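Local structure of ArsR family transcriptional regulator (Comamonas testosteroni, 6UVU) at residues Gln19-Asp22 with Ala27-Gly30; Asp61-Val66 with Gln71-Gln76; Ile85-Arg90 with His96-Asp101. The protein probably binds DNA as a dimeric winged-helix repressor of the ArsR family, controlling transcription in response to antimony, Sb(III). One frame throughout, in Å; residues are numbered along the deposited sequence.

How the contacts relate
Three contacts sample two tasks of an ArsR-type repressor, pairing with a second subunit and presenting a module expected to bind DNA. Contact 1 joins the N-terminal loop to the start of helix 26-39 and belongs to the dimer interface. Contacts 2 and 3 belong to the winged helix-turn-helix: the former packs helix 59-65 against helix 70-82, and the latter is the hairpin that follows. Their centres are about 14 Å apart and their nearest atoms about 4 Å, without touching. Contact 1 stands apart: its centre is about 36 Å from that of contact 2, on the opposite side of the chain's centre, and about 30 Å from that of contact 3. All touch the second subunit.

Contact 1 (Gln19-Asp22 with Ala27-Gly30); sequences QDRD and AEAG
The salt bridge between Arg-21 and Glu-28 belongs to the dimer interface of the repressor, where the loop preceding helix 26-39 meets the first turn of that helix. Across the two segments the contact consists of this one pair of side chains, which approach from opposite directions. NH1 of Arg-21 lies 2.8 Å from OE2 of Glu-28. The hydrogen bond within the bridge is weak, because the angle at the hydrogen is only 122°, so attraction between the charges probably matters more than the directed bond. The carboxylate comes to the edge of the guanidinium, but the two planes are turned 55° apart. This is therefore not the flat, two-pronged pairing of an arginine with a carboxylate: the second oxygen of Glu-28, OE1, remains 4.0 Å from NH1 of Arg-21. Arg-21 leaves the backbone with CG opposite N and then bends at chi3 (-90°), which swings the guanidinium out of line with its own aliphatic stem. Each group is shared. NH2 of Arg-21 forms salt bridges with Glu-119 and Glu-116 of the second subunit, so one guanidinium links an acid of its own chain to two acids of the partner. OE1 of Glu-28 accepts a hydrogen bond from Thr-25 N just before the helix, which probably limits the rotation of the carboxylate. Contact between N-terminal segments and the C-terminal helix of the partner is characteristic of ArsR-family dimers, whose interface is built largely from terminal helices.

Contact 2 (Asp61-Val66 with Gln71-Gln76); sequences DLAAAV and QAVSNQ
Ala-63 and Val-73 have the nearest pair of CA atoms across the two segments, 6.0 Å apart, where helix 59-65 meets helix 70-82. No hydrogen bond spans the gap, and the contact is made of aliphatic carbon alone. Val-73 carries it, with its two methyl groups sent to different partners. CG2 meets the small side chain of Ala-63 on helix 59-65, lying 3.7 Å from CB of Ala-63 and 3.9 Å from CA of the same residue. The small alanine thus lets the valine come close to the backbone. CG1, the methyl lying opposite the backbone N of Val-73 (chi1 168°), is directed to Leu-62 and sits 4.1 Å from both CG and CD2 of that leucine. The two side chains cross obliquely, the leucine presenting its branch point and one methyl to the valine. These are the two helices of a helix-turn-helix, the second of which is the recognition helix that in this family is expected to enter the major groove of DNA. Val-66, the first residue after helix 59-65 to leave helical geometry, adds a looser touch from the turn: its CG2 is 4.4 Å from CG2 of Val-73. All four touching residues are buried. Leu-62 also rests on Leu-47 and Ala-50, which joins the pair to helix 42-54, the preceding helix. Val-73 is met in addition by Val-59, at the start of helix 59-65, and by Met-68 in the turn, while Val-66 also packs on Leu-23 of the second subunit.

Contact 3 (Ile85-Arg90 with His96-Asp101); sequences ILRAAR and HYRIVD
Ala-88 and Tyr-97 pair across the antiparallel hairpin that forms the wing of the winged helix-turn-helix, CB of Ala-88 lying 3.4 Å from CE1 of Tyr-97 in an oblique approach to the ring. Beside them CD1 of Leu-86 comes 4.1 Å from CD1 of Tyr-97, and CD2 of Leu-86 reaches 3.6 Å from CG1 of Ile-99. Arg-87 and Arg-98 emerge together on the face opposite Ala-88 and Tyr-97; both carry CG opposite the backbone N (chi1 178° and -157°), and they run side by side with guanidinium planes 26° apart. Two like charges are thus held close, NH1 of Arg-87 meeting the edge of the Arg-98 guanidinium, 3.9 Å from its NE. The backbone fixes this register: Arg-87 with Arg-98, and Ala-89 with His-96, are hydrogen-bonded pairs, each with two N-H...O bonds. Where the strands end, Ile-85 O accepts two donors from the same face of its carbonyl plane, Val-100 N at 2.9 Å and Asp-101 N at 3.3 Å. Further out, Leu-77 of helix 70-82 packs on both Leu-86 and Tyr-97, while Leu-51 of helix 42-54 touches Leu-86 and Ile-99. Asp-101 serves as N-cap of helix 102-121, its OD1 accepting Val-104 N.

Contact 1 (Gln19-Asp22 with Ala27-Gly30)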
# COMPACT_ATOMS: atom_id res chain seq x y z
N GLN B 19 -15.27 11.72 -1.29
CA GLN B 19 -16.55 11.03 -1.30
C GLN B 19 -17.37 11.26 -2.56
O GLN B 19 -18.46 10.68 -2.70
CB GLN B 19 -17.38 11.46 -0.08
CG GLN B 19 -17.37 10.46 1.05
CD GLN B 19 -18.12 10.97 2.26
OE1 GLN B 19 -17.52 11.35 3.28
NE2 GLN B 19 -19.45 10.99 2.16
N ASP B 20 -16.89 12.11 -3.48
CA ASP B 20 -17.62 12.41 -4.70
C ASP B 20 -17.16 11.61 -5.91
O ASP B 20 -17.99 11.30 -6.77
CB ASP B 20 -17.49 13.90 -5.05
CG ASP B 20 -18.46 14.76 -4.28
OD1 ASP B 20 -19.30 14.21 -3.52
OD2 ASP B 20 -18.40 15.98 -4.47
N ARG B 21 -15.87 11.31 -5.99
CA ARG B 21 -15.35 10.53 -7.10
C ARG B 21 -16.18 9.26 -7.30
O ARG B 21 -16.61 8.62 -6.34
CB ARG B 21 -13.88 10.19 -6.84
CG ARG B 21 -13.27 9.18 -7.79
CD ARG B 21 -11.77 9.37 -7.90
NE ARG B 21 -11.44 10.30 -8.97
CZ ARG B 21 -11.34 9.95 -10.25
NH1 ARG B 21 -11.55 8.70 -10.62
NH2 ARG B 21 -11.04 10.87 -11.16
N ASP B 22 -16.47 8.95 -8.57
CA ASP B 22 -17.14 7.70 -8.89
C ASP B 22 -16.29 6.50 -8.49
O ASP B 22 -15.05 6.57 -8.41
CB ASP B 22 -17.44 7.62 -10.38
CG ASP B 22 -18.39 8.68 -10.82
OD1 ASP B 22 -19.47 8.78 -10.20
OD2 ASP B 22 -18.03 9.43 -11.76
N ALA B 27 -9.94 -0.18 -14.84
CA ALA B 27 -8.85 0.46 -15.57
C ALA B 27 -7.99 1.31 -14.65
O ALA B 27 -6.76 1.20 -14.66
CB ALA B 27 -9.40 1.30 -16.72
N GLU B 28 -8.62 2.18 -13.85
CA GLU B 28 -7.85 2.98 -12.89
C GLU B 28 -7.26 2.11 -11.79
O GLU B 28 -6.19 2.42 -11.27
CB GLU B 28 -8.73 4.06 -12.27
CG GLU B 28 -9.70 4.73 -13.22
CD GLU B 28 -10.71 5.57 -12.47
OE1 GLU B 28 -11.78 5.04 -12.11
OE2 GLU B 28 -10.43 6.75 -12.22
N ALA B 29 -7.95 1.03 -11.42
CA ALA B 29 -7.42 0.14 -10.39
C ALA B 29 -6.12 -0.52 -10.82
O ALA B 29 -5.27 -0.79 -9.97
CB ALA B 29 -8.45 -0.93 -10.02
N GLY B 30 -5.95 -0.75 -12.13
CA GLY B 30 -4.76 -1.45 -12.59
C GLY B 30 -3.47 -0.74 -12.23
O GLY B 30 -2.52 -1.36 -11.76

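Contact 2 (Asp61-Val66 with Gln71-Gln76)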
# COMPACT_ATOMS: atom_id res chain seq x y z
N ASP B 61 26.65 -1.29 0.79
CA ASP B 61 26.11 -0.57 1.94
C ASP B 61 24.66 -0.97 2.18
O ASP B 61 24.26 -1.24 3.32
CB ASP B 61 26.23 0.94 1.71
CG ASP B 61 27.67 1.40 1.56
OD1 ASP B 61 28.60 0.63 1.88
OD2 ASP B 61 27.86 2.55 1.12
N LEU B 62 23.86 -1.01 1.12
CA LEU B 62 22.46 -1.36 1.26
C LEU B 62 22.29 -2.78 1.82
O LEU B 62 21.50 -3.00 2.73
CB LEU B 62 21.75 -1.20 -0.08
CG LEU B 62 20.30 -1.63 -0.11
CD1 LEU B 62 19.51 -0.98 1.01
CD2 LEU B 62 19.69 -1.29 -1.45
N ALA B 63 23.06 -3.74 1.30
CA ALA B 63 22.99 -5.10 1.82
C ALA B 63 23.45 -5.18 3.27
O ALA B 63 22.92 -6.01 4.04
CB ALA B 63 23.81 -6.05 0.94
N ALA B 64 24.41 -4.35 3.67
CA ALA B 64 24.78 -4.31 5.08
C ALA B 64 23.65 -3.74 5.92
O ALA B 64 23.37 -4.26 7.00
CB ALA B 64 26.06 -3.50 5.28
N ALA B 65 23.00 -2.68 5.43
CA ALA B 65 21.93 -2.03 6.18
C ALA B 65 20.82 -3.00 6.55
O ALA B 65 20.29 -2.96 7.66
CB ALA B 65 21.36 -0.85 5.39
N VAL B 66 20.43 -3.87 5.62
CA VAL B 66 19.42 -4.89 5.89
C VAL B 66 20.16 -6.19 6.20
O VAL B 66 21.40 -6.22 6.21
CB VAL B 66 18.46 -5.05 4.70
CG1 VAL B 66 17.76 -3.73 4.41
CG2 VAL B 66 19.21 -5.52 3.44
N GLN B 71 24.65 -10.22 -3.31
CA GLN B 71 24.22 -10.75 -4.60
C GLN B 71 22.70 -10.80 -4.71
O GLN B 71 22.14 -10.45 -5.75
CB GLN B 71 24.83 -12.13 -4.84
CG GLN B 71 25.95 -12.13 -5.89
CD GLN B 71 25.54 -11.43 -7.19
OE1 GLN B 71 24.47 -11.69 -7.73
NE2 GLN B 71 26.39 -10.53 -7.67
N ALA B 72 22.03 -11.24 -3.64
CA ALA B 72 20.57 -11.21 -3.63
C ALA B 72 20.04 -9.78 -3.67
O ALA B 72 19.06 -9.50 -4.37
CB ALA B 72 20.06 -11.94 -2.38
N VAL B 73 20.65 -8.87 -2.90
CA VAL B 73 20.23 -7.47 -2.91
C VAL B 73 20.43 -6.88 -4.30
O VAL B 73 19.57 -6.15 -4.82
CB VAL B 73 20.99 -6.66 -1.84
CG1 VAL B 73 20.77 -5.16 -2.06
CG2 VAL B 73 20.55 -7.05 -0.44
N SER B 74 21.57 -7.20 -4.92
CA SER B 74 21.86 -6.67 -6.24
C SER B 74 20.77 -7.05 -7.22
O SER B 74 20.25 -6.20 -7.96
CB SER B 74 23.22 -7.17 -6.74
OG SER B 74 23.43 -6.80 -8.09
N ASN B 75 20.38 -8.32 -7.22
CA ASN B 75 19.37 -8.75 -8.17
C ASN B 75 18.06 -8.03 -7.89
O ASN B 75 17.41 -7.54 -8.82
CB ASN B 75 19.23 -10.27 -8.12
CG ASN B 75 20.56 -10.99 -8.47
OD1 ASN B 75 21.49 -10.39 -9.05
ND2 ASN B 75 20.65 -12.27 -8.12
N GLN B 76 17.70 -7.88 -6.61
CA GLN B 76 16.49 -7.16 -6.23
C GLN B 76 16.50 -5.73 -6.75
O GLN B 76 15.46 -5.21 -7.18
CB GLN B 76 16.34 -7.16 -4.71
CG GLN B 76 15.97 -8.50 -4.10
CD GLN B 76 14.48 -8.61 -3.81
OE1 GLN B 76 13.64 -8.10 -4.57
NE2 GLN B 76 14.14 -9.27 -2.70

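Contact 3 (Ile85-Arg90 with His96-Asp101)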
# COMPACT_ATOMS: atom_id res chain seq x y z
N ILE B 85 11.31 1.83 -10.79
CA ILE B 85 11.09 2.38 -9.45
C ILE B 85 12.35 3.11 -8.99
O ILE B 85 12.26 4.09 -8.24
CB ILE B 85 10.69 1.27 -8.45
CG1 ILE B 85 9.48 0.45 -8.96
CG2 ILE B 85 10.43 1.85 -7.05
CD1 ILE B 85 8.19 1.20 -9.00
N LEU B 86 13.51 2.62 -9.43
CA LEU B 86 14.81 3.15 -9.07
C LEU B 86 15.52 3.67 -10.31
O LEU B 86 15.15 3.38 -11.45
CB LEU B 86 15.67 2.08 -8.41
CG LEU B 86 15.05 1.36 -7.21
CD1 LEU B 86 16.01 0.36 -6.62
CD2 LEU B 86 14.62 2.35 -6.17
N ARG B 87 16.54 4.49 -10.07
CA ARG B 87 17.54 4.86 -11.07
C ARG B 87 18.86 4.24 -10.63
O ARG B 87 19.26 4.39 -9.47
CB ARG B 87 17.65 6.38 -11.18
CG ARG B 87 18.70 6.91 -12.15
CD ARG B 87 18.53 8.42 -12.33
NE ARG B 87 19.80 9.13 -12.39
CZ ARG B 87 20.53 9.47 -11.33
NH1 ARG B 87 20.13 9.14 -10.10
NH2 ARG B 87 21.68 10.12 -11.49
N ALA B 88 19.51 3.50 -11.55
CA ALA B 88 20.80 2.87 -11.28
C ALA B 88 21.89 3.68 -11.99
O ALA B 88 21.99 3.65 -13.22
CB ALA B 88 20.81 1.41 -11.73
N ALA B 89 22.71 4.38 -11.20
CA ALA B 89 23.77 5.25 -11.72
C ALA B 89 25.10 4.51 -11.59
O ALA B 89 25.56 4.26 -10.47
CB ALA B 89 23.81 6.57 -10.97
N ARG B 90 25.69 4.16 -12.74
CA ARG B 90 26.93 3.40 -12.80
C ARG B 90 28.06 4.28 -13.31
O ARG B 90 27.93 4.93 -14.36
CB ARG B 90 26.79 2.18 -13.72
CG ARG B 90 28.06 1.36 -13.79
CD ARG B 90 27.86 0.05 -14.49
NE ARG B 90 27.96 0.15 -15.94
CZ ARG B 90 29.10 0.28 -16.63
NH1 ARG B 90 30.27 0.34 -15.99
NH2 ARG B 90 29.06 0.35 -17.95
N HIS B 96 25.08 3.11 -7.99
CA HIS B 96 24.37 3.82 -6.94
C HIS B 96 22.89 3.83 -7.31
O HIS B 96 22.53 4.15 -8.45
CB HIS B 96 24.92 5.24 -6.80
CG HIS B 96 24.42 5.99 -5.61
ND1 HIS B 96 23.34 6.86 -5.67
CD2 HIS B 96 24.86 6.04 -4.33
CE1 HIS B 96 23.14 7.39 -4.48
NE2 HIS B 96 24.04 6.91 -3.65
N TYR B 97 22.04 3.43 -6.37
CA TYR B 97 20.61 3.27 -6.61
C TYR B 97 19.83 4.34 -5.87
O TYR B 97 20.09 4.58 -4.69
CB TYR B 97 20.13 1.89 -6.17
CG TYR B 97 20.56 0.77 -7.08
CD1 TYR B 97 19.81 0.41 -8.19
CD2 TYR B 97 21.72 0.06 -6.81
CE1 TYR B 97 20.20 -0.62 -9.01
CE2 TYR B 97 22.11 -0.98 -7.62
CZ TYR B 97 21.36 -1.31 -8.71
OH TYR B 97 21.80 -2.35 -9.49
N ARG B 98 18.86 4.96 -6.55
CA ARG B 98 17.99 5.98 -5.96
C ARG B 98 16.55 5.73 -6.39
O ARG B 98 16.30 5.29 -7.52
CB ARG B 98 18.42 7.39 -6.40
CG ARG B 98 17.97 8.48 -5.46
CD ARG B 98 18.25 9.86 -6.03
NE ARG B 98 19.65 10.06 -6.38
CZ ARG B 98 20.58 10.51 -5.53
NH1 ARG B 98 20.24 10.80 -4.28
NH2 ARG B 98 21.84 10.66 -5.92
N ILE B 99 15.61 6.02 -5.50
CA ILE B 99 14.17 5.92 -5.78
C ILE B 99 13.76 7.11 -6.64
O ILE B 99 13.92 8.27 -6.24
CB ILE B 99 13.35 5.90 -4.48
CG1 ILE B 99 13.63 4.67 -3.62
CG2 ILE B 99 11.86 5.97 -4.78
CD1 ILE B 99 13.02 4.77 -2.23
N VAL B 100 13.19 6.83 -7.81
CA VAL B 100 12.68 7.89 -8.68
C VAL B 100 11.17 7.77 -8.93
O VAL B 100 10.63 8.59 -9.68
CB VAL B 100 13.46 7.94 -10.01
CG1 VAL B 100 14.92 8.31 -9.75
CG2 VAL B 100 13.36 6.60 -10.73
N ASP B 101 10.48 6.82 -8.31
CA ASP B 101 9.02 6.81 -8.35
C ASP B 101 8.47 7.56 -7.15
O ASP B 101 8.58 7.08 -6.01
CB ASP B 101 8.51 5.37 -8.37
CG ASP B 101 7.04 5.26 -8.73
OD1 ASP B 101 6.21 6.02 -8.20
OD2 ASP B 101 6.70 4.39 -9.55